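Local atomic coordinates of HdaB,HdaA (Adhesin), HUS-associated diffuse adherence (Escherichia coli, PDB entry 5D55), a protein that serves as the minor tip subunit of the Hda (AAF/IV) pilus, a chaperone-usher fibre of enteroaggregative Escherichia coli associated with cell adhesion and biofilm formation. Residues H19-N24 against D28-A33; I76-N81 against F122-E127. All blocks are in the same frame, centred on the assembly; numbering follows the deposited sequence.

Contact 1: H19-N24 against D28-A33; sequences HKYMGN and DGVKLA
A backbone hydrogen bond between His19 and Leu32 closes the mouth of the connection between strands 13-18 and 31-38, in the HdaB part of the fusion, where strand 13-18 has just ended and its antiparallel neighbour, strand 31-38, begins with a classic beta bulge. His19 N donates to Leu32 O (2.9 Å, N-H...O angle 157°), a fairly straight bond. With CG of His19 anti to the backbone N (chi1 -176°), this torsion carries the ring toward the start of the strand, where His19 CD2 comes obliquely within 3.3 Å of Lys31 O. That carbonyl oxygen, which the contact buries, has no hydrogen-bond partner in the model, so the ring carbon shelters it without satisfying it.

The second contact is apolar. Tyr21 and Val30 approach with their side chains at about a right angle, and a single methyl meets two neighbouring ring carbons obliquely: Tyr21 CE1 is 3.7 Å and Tyr21 CD1 4.0 Å from Val30 CG1. So backbone holds the mouth, and one side-chain contact lies just inside it. His151 of the second subunit also packs on Tyr21. On the other edge of strand 31-38, Leu32 and Ala33 both face Ile107 of strand 102-109, and this extra residue in the pairing is the signature of a classic beta bulge, here at the loop end of two neighbouring antiparallel strands.

Contact 2: I76-N81 against F122-E127; sequences IRIGGN and FSVSGE
Ile76 and Phe122 meet inside a beta sandwich, the Ig-like architecture familiar from chaperone-usher pilus subunits. Strand 73-79 belongs to one antiparallel sheet and strand 118-132 to the other, both in the HdaB part of the chain. The nearest CA atoms, Ile76 to Phe122 and Ile78 to Val124, are separated by 9.0 Å and 9.2 Å, a spacing that leaves the interface to side chains; no hydrogen bond crosses it.

The apolar interactions come as two pairs, each made by the end of an isoleucine. Ile76 CD1 lies 4.0 Å from Phe122 CD1, approaching the ring obliquely. Its CG1 sits between the backbone N and the carbonyl carbon (chi1 54°), which sends the longer branch across the gap. Two residues on, Ile78 repeats the theme from a backbone position that does not itself aim at the opposite sheet, its side chain bending nearer toward the end. Ile107, on the strand beside 73-79, touches Ile76, Ile78 and Val124, and Ile50 of the facing sheet packs on both isoleucines.

Polar interactions lie outside this apolar layer: Ser123 OG and Ser125 OG both bond to Asn51 OD1, and Arg77 forms a salt bridge with Asp110. Residues 122-126 also pair antiparallel with the engineered HdaA-derived strand of the second subunit, a geometry consistent with donor-strand complementation. Within the sandwich, the second pair closes as methyl against methyl, Ile78 CD1 resting 4.2 Å from Val124 CG1.

How the contacts relate
From the N terminus, strand 13-18 runs into contact 1, which closes the loop leading to strand 31-38. Contact 2 opens only later, spanning from strand 73-79 to strand 118-132, so the two are in series and neither nests nor crosses. One is local, at the loop end of two neighbouring strands; the other joins the two sheets. They meet through Leu32: Leu32 CD1 lies 3.6 Å from Phe122 CZ and 3.9 Å from Ile76 CG2, carrying the core up to the bulge. A salt bridge, Asp28 OD1 to Arg77 NH1 at 2.6 Å, adds a polar tie. Both contacts also touch the second subunit.

Contact 1: H19-N24 against D28-A33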
ATOM      1  N   HIS B  19      22.631  11.538  13.985  1.00 24.11           N
ATOM      2  CA  HIS B  19      23.339  12.803  14.103  1.00 25.47           C
ATOM      3  C   HIS B  19      24.119  12.804  15.429  1.00 27.48           C
ATOM      4  O   HIS B  19      23.523  12.763  16.505  1.00 26.14           O
ATOM      5  CB  HIS B  19      22.369  13.995  14.008  1.00 27.43           C
ATOM      6  CG  HIS B  19      23.046  15.333  14.038  1.00 30.08           C
ATOM      7  ND1 HIS B  19      23.745  15.841  12.963  1.00 34.29           N
ATOM      8  CD2 HIS B  19      23.155  16.255  15.023  1.00 31.18           C
ATOM      9  CE1 HIS B  19      24.239  17.027  13.276  1.00 32.90           C
ATOM     10  NE2 HIS B  19      23.896  17.301  14.522  1.00 34.59           N
ATOM     11  N   LYS B  20      25.450  12.814  15.346  1.00 29.46           N
ATOM     12  CA  LYS B  20      26.296  12.874  16.539  1.00 32.25           C
ATOM     13  C   LYS B  20      26.103  14.197  17.276  1.00 32.59           C
ATOM     14  O   LYS B  20      25.858  15.229  16.656  1.00 35.36           O
ATOM     15  CB  LYS B  20      27.774  12.661  16.187  1.00 35.45           C
ATOM     16  CG  LYS B  20      28.111  11.233  15.769  1.00 39.62           C
ATOM     17  CD  LYS B  20      29.625  10.964  15.845  1.00 42.32           C
ATOM     18  CE  LYS B  20      29.943   9.514  15.503  1.00 45.88           C
ATOM     19  N   TYR B  21      26.188  14.155  18.605  1.00 31.63           N
ATOM     20  CA  TYR B  21      25.960  15.331  19.434  1.00 32.68           C
ATOM     21  C   TYR B  21      26.681  15.172  20.780  1.00 32.04           C
ATOM     22  O   TYR B  21      26.528  14.147  21.452  1.00 28.72           O
ATOM     23  CB  TYR B  21      24.458  15.535  19.663  1.00 33.53           C
ATOM     24  CG  TYR B  21      24.081  16.888  20.226  1.00 38.53           C
ATOM     25  CD1 TYR B  21      23.551  17.886  19.401  1.00 40.44           C
ATOM     26  CD2 TYR B  21      24.230  17.166  21.588  1.00 40.91           C
ATOM     27  CE1 TYR B  21      23.191  19.132  19.919  1.00 43.96           C
ATOM     28  CE2 TYR B  21      23.885  18.398  22.111  1.00 43.93           C
ATOM     29  CZ  TYR B  21      23.362  19.377  21.278  1.00 45.29           C
ATOM     30  OH  TYR B  21      23.014  20.596  21.815  1.00 49.97           O
ATOM     31  N   MET B  22      27.458  16.186  21.153  1.00 30.25           N
ATOM     32  CA  MET B  22      28.141  16.204  22.440  1.00 30.09           C
ATOM     33  C   MET B  22      27.361  17.072  23.426  1.00 29.60           C
ATOM     34  O   MET B  22      27.095  18.253  23.174  1.00 29.63           O
ATOM     35  CB  MET B  22      29.586  16.695  22.286  1.00 31.34           C
ATOM     36  CG  MET B  22      30.427  16.653  23.580  1.00 33.46           C
ATOM     37  SD  MET B  22      30.577  14.995  24.264  1.00 32.84           S
ATOM     38  CE  MET B  22      31.717  14.221  23.102  1.00 35.12           C
ATOM     39  N   GLY B  23      26.988  16.474  24.547  1.00 28.27           N
ATOM     40  CA  GLY B  23      26.267  17.195  25.588  1.00 28.54           C
ATOM     41  C   GLY B  23      24.911  16.562  25.797  1.00 27.39           C
ATOM     42  O   GLY B  23      24.392  15.872  24.917  1.00 26.30           O
ATOM     43  N   ASN B  24      24.339  16.795  26.967  1.00 27.05           N
ATOM     44  CA  ASN B  24      23.090  16.132  27.335  1.00 27.76           C
ATOM     45  C   ASN B  24      22.024  17.070  27.903  1.00 27.85           C
ATOM     46  O   ASN B  24      21.034  16.606  28.452  1.00 30.07           O
ATOM     47  CB  ASN B  24      23.375  14.988  28.314  1.00 26.79           C
ATOM     48  CG  ASN B  24      23.640  15.473  29.724  1.00 29.07           C
ATOM     49  OD1 ASN B  24      24.280  16.502  29.930  1.00 30.05           O
ATOM     50  ND2 ASN B  24      23.149  14.725  30.710  1.00 29.99           N
ATOM     51  N   ASP B  28      14.357  21.339  23.389  1.00 32.38           N
ATOM     52  CA  ASP B  28      13.318  20.850  22.499  1.00 30.65           C
ATOM     53  C   ASP B  28      13.695  21.178  21.051  1.00 28.98           C
ATOM     54  O   ASP B  28      14.206  22.259  20.763  1.00 30.63           O
ATOM     55  CB  ASP B  28      11.984  21.530  22.850  1.00 32.69           C
ATOM     56  CG  ASP B  28      10.872  21.172  21.885  1.00 32.54           C
ATOM     57  OD1 ASP B  28      10.181  20.159  22.123  1.00 33.93           O
ATOM     58  OD2 ASP B  28      10.683  21.903  20.891  1.00 34.96           O
ATOM     59  N   GLY B  29      13.444  20.247  20.143  1.00 28.12           N
ATOM     60  CA  GLY B  29      13.725  20.486  18.734  1.00 27.12           C
ATOM     61  C   GLY B  29      15.102  20.028  18.271  1.00 27.37           C
ATOM     62  O   GLY B  29      15.346  19.940  17.067  1.00 26.04           O
ATOM     63  N   VAL B  30      16.005  19.733  19.206  1.00 27.21           N
ATOM     64  CA  VAL B  30      17.375  19.330  18.836  1.00 27.55           C
ATOM     65  C   VAL B  30      17.343  18.053  17.987  1.00 24.96           C
ATOM     66  O   VAL B  30      16.718  17.062  18.373  1.00 24.53           O
ATOM     67  CB  VAL B  30      18.291  19.162  20.080  1.00 29.64           C
ATOM     68  CG1 VAL B  30      19.573  18.420  19.732  1.00 30.81           C
ATOM     69  CG2 VAL B  30      18.610  20.522  20.693  1.00 30.83           C
ATOM     70  N   LYS B  31      18.010  18.090  16.833  1.00 24.32           N
ATOM     71  CA  LYS B  31      17.969  16.980  15.874  1.00 23.85           C
ATOM     72  C   LYS B  31      18.932  15.871  16.277  1.00 24.04           C
ATOM     73  O   LYS B  31      20.140  16.107  16.425  1.00 24.98           O
ATOM     74  CB  LYS B  31      18.276  17.478  14.457  1.00 24.89           C
ATOM     75  CG  LYS B  31      17.243  18.449  13.896  1.00 27.21           C
ATOM     76  CD  LYS B  31      17.824  19.242  12.728  1.00 29.34           C
ATOM     77  CE  LYS B  31      16.737  19.977  11.951  1.00 30.69           C
ATOM     78  NZ  LYS B  31      17.354  20.746  10.813  1.00 35.45           N
ATOM     79  N   LEU B  32      18.391  14.671  16.454  1.00 21.47           N
ATOM     80  CA  LEU B  32      19.170  13.507  16.877  1.00 22.41           C
ATOM     81  C   LEU B  32      19.440  12.524  15.728  1.00 21.82           C
ATOM     82  O   LEU B  32      20.351  11.689  15.821  1.00 21.50           O
ATOM     83  CB  LEU B  32      18.457  12.754  17.995  1.00 22.52           C
ATOM     84  CG  LEU B  32      18.088  13.494  19.285  1.00 24.53           C
ATOM     85  CD1 LEU B  32      17.246  12.584  20.128  1.00 25.81           C
ATOM     86  CD2 LEU B  32      19.321  13.951  20.052  1.00 24.64           C
ATOM     87  N   ALA B  33      18.630  12.623  14.673  1.00 21.73           N
ATOM     88  CA  ALA B  33      18.796  11.832  13.438  1.00 22.77           C
ATOM     89  C   ALA B  33      18.106  12.502  12.254  1.00 22.18           C
ATOM     90  O   ALA B  33      17.133  13.240  12.431  1.00 21.88           O
ATOM     91  CB  ALA B  33      18.263  10.411  13.624  1.00 21.00           C
TER

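Contact 2: I76-N81 against F122-E127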
ATOM      1  N   ILE B  76      11.061  11.617  22.265  1.00 27.73           N
ATOM      2  CA  ILE B  76      11.342  12.074  20.897  1.00 26.02           C
ATOM      3  C   ILE B  76      10.088  12.302  20.081  1.00 26.85           C
ATOM      4  O   ILE B  76       9.038  11.775  20.417  1.00 26.84           O
ATOM      5  CB  ILE B  76      12.255  11.091  20.132  1.00 25.98           C
ATOM      6  CG1 ILE B  76      11.673   9.670  20.149  1.00 25.15           C
ATOM      7  CG2 ILE B  76      13.668  11.176  20.675  1.00 24.72           C
ATOM      8  CD1 ILE B  76      12.318   8.713  19.166  1.00 27.61           C
ATOM      9  N   ARG B  77      10.207  13.105  19.021  1.00 25.85           N
ATOM     10  CA  ARG B  77       9.120  13.324  18.055  1.00 26.38           C
ATOM     11  C   ARG B  77       9.732  13.397  16.656  1.00 25.54           C
ATOM     12  O   ARG B  77      10.937  13.596  16.530  1.00 23.44           O
ATOM     13  CB  ARG B  77       8.374  14.636  18.353  1.00 25.87           C
ATOM     14  CG  ARG B  77       9.223  15.902  18.210  1.00 26.94           C
ATOM     15  CD  ARG B  77       8.339  17.139  18.091  1.00 29.89           C
ATOM     16  NE  ARG B  77       9.108  18.370  17.897  1.00 30.75           N
ATOM     17  CZ  ARG B  77       9.476  19.191  18.882  1.00 31.77           C
ATOM     18  NH1 ARG B  77       9.152  18.924  20.140  1.00 31.15           N
ATOM     19  NH2 ARG B  77      10.170  20.280  18.608  1.00 33.75           N
ATOM     20  N   ILE B  78       8.910  13.238  15.618  1.00 25.60           N
ATOM     21  CA  ILE B  78       9.353  13.556  14.247  1.00 24.63           C
ATOM     22  C   ILE B  78       9.310  15.070  14.070  1.00 26.57           C
ATOM     23  O   ILE B  78       8.342  15.720  14.496  1.00 25.09           O
ATOM     24  CB  ILE B  78       8.441  12.903  13.176  1.00 26.20           C
ATOM     25  CG1 ILE B  78       8.368  11.386  13.377  1.00 27.67           C
ATOM     26  CG2 ILE B  78       8.916  13.247  11.735  1.00 24.14           C
ATOM     27  CD1 ILE B  78       9.678  10.670  13.026  1.00 30.63           C
ATOM     28  N   GLY B  79      10.359  15.633  13.465  1.00 25.00           N
ATOM     29  CA  GLY B  79      10.382  17.051  13.122  1.00 25.13           C
ATOM     30  C   GLY B  79      10.661  17.300  11.649  1.00 26.60           C
ATOM     31  O   GLY B  79      10.868  16.360  10.860  1.00 25.15           O
ATOM     32  N   GLY B  80      10.667  18.576  11.287  1.00 26.89           N
ATOM     33  CA  GLY B  80      11.035  19.006   9.949  1.00 28.88           C
ATOM     34  C   GLY B  80       9.961  19.882   9.354  1.00 28.20           C
ATOM     35  O   GLY B  80       8.769  19.704   9.641  1.00 25.32           O
ATOM     36  N   ASN B  81      10.391  20.846   8.546  1.00 27.45           N
ATOM     37  CA  ASN B  81       9.489  21.676   7.741  1.00 29.17           C
ATOM     38  C   ASN B  81       8.513  20.840   6.935  1.00 27.83           C
ATOM     39  O   ASN B  81       8.884  19.793   6.401  1.00 27.72           O
ATOM     40  CB  ASN B  81      10.308  22.549   6.780  1.00 30.81           C
ATOM     41  N   PHE B 122      16.442   4.412  17.670  1.00 26.53           N
ATOM     42  CA  PHE B 122      15.260   4.980  17.022  1.00 24.88           C
ATOM     43  C   PHE B 122      14.804   4.054  15.901  1.00 26.58           C
ATOM     44  O   PHE B 122      15.620   3.662  15.055  1.00 26.69           O
ATOM     45  CB  PHE B 122      15.545   6.348  16.395  1.00 23.44           C
ATOM     46  CG  PHE B 122      16.273   7.322  17.283  1.00 23.21           C
ATOM     47  CD1 PHE B 122      16.014   7.407  18.650  1.00 24.63           C
ATOM     48  CD2 PHE B 122      17.169   8.212  16.718  1.00 23.31           C
ATOM     49  CE1 PHE B 122      16.680   8.342  19.441  1.00 24.13           C
ATOM     50  CE2 PHE B 122      17.840   9.142  17.493  1.00 24.04           C
ATOM     51  CZ  PHE B 122      17.592   9.206  18.861  1.00 24.01           C
ATOM     52  N   SER B 123      13.512   3.720  15.891  1.00 25.56           N
ATOM     53  CA  SER B 123      12.889   2.947  14.816  1.00 25.81           C
ATOM     54  C   SER B 123      11.765   3.774  14.233  1.00 25.25           C
ATOM     55  O   SER B 123      10.905   4.266  14.979  1.00 24.84           O
ATOM     56  CB  SER B 123      12.314   1.629  15.332  1.00 26.18           C
ATOM     57  OG  SER B 123      11.512   0.994  14.346  1.00 27.91           O
ATOM     58  N   VAL B 124      11.771   3.931  12.912  1.00 24.31           N
ATOM     59  CA  VAL B 124      10.718   4.693  12.224  1.00 24.18           C
ATOM     60  C   VAL B 124      10.191   3.897  11.039  1.00 24.52           C
ATOM     61  O   VAL B 124      10.901   3.051  10.469  1.00 23.75           O
ATOM     62  CB  VAL B 124      11.203   6.102  11.743  1.00 23.83           C
ATOM     63  CG1 VAL B 124      11.613   6.974  12.938  1.00 22.76           C
ATOM     64  CG2 VAL B 124      12.356   5.958  10.785  1.00 23.88           C
ATOM     65  N   SER B 125       8.934   4.150  10.692  1.00 23.82           N
ATOM     66  CA  SER B 125       8.323   3.521   9.535  1.00 24.42           C
ATOM     67  C   SER B 125       7.665   4.611   8.709  1.00 24.03           C
ATOM     68  O   SER B 125       7.405   5.713   9.211  1.00 22.14           O
ATOM     69  CB  SER B 125       7.310   2.452   9.949  1.00 25.81           C
ATOM     70  OG  SER B 125       7.963   1.381  10.585  1.00 27.37           O
ATOM     71  N   GLY B 126       7.412   4.324   7.440  1.00 24.30           N
ATOM     72  CA  GLY B 126       6.818   5.335   6.581  1.00 24.03           C
ATOM     73  C   GLY B 126       6.256   4.773   5.303  1.00 25.40           C
ATOM     74  O   GLY B 126       6.590   3.646   4.892  1.00 25.27           O
ATOM     75  N   GLU B 127       5.390   5.567   4.679  1.00 25.64           N
ATOM     76  CA  GLU B 127       4.691   5.184   3.451  1.00 27.57           C
ATOM     77  C   GLU B 127       4.289   6.460   2.719  1.00 27.95           C
ATOM     78  O   GLU B 127       4.294   7.552   3.313  1.00 26.46           O
ATOM     79  CB  GLU B 127       3.437   4.348   3.791  1.00 28.63           C
ATOM     80  CG  GLU B 127       2.345   5.127   4.553  1.00 30.53           C
ATOM     81  CD  GLU B 127       1.233   4.263   5.179  1.00 33.87           C
ATOM     82  OE1 GLU B 127       1.430   3.056   5.446  1.00 36.47           O
ATOM     83  OE2 GLU B 127       0.143   4.816   5.424  1.00 34.84           O
TER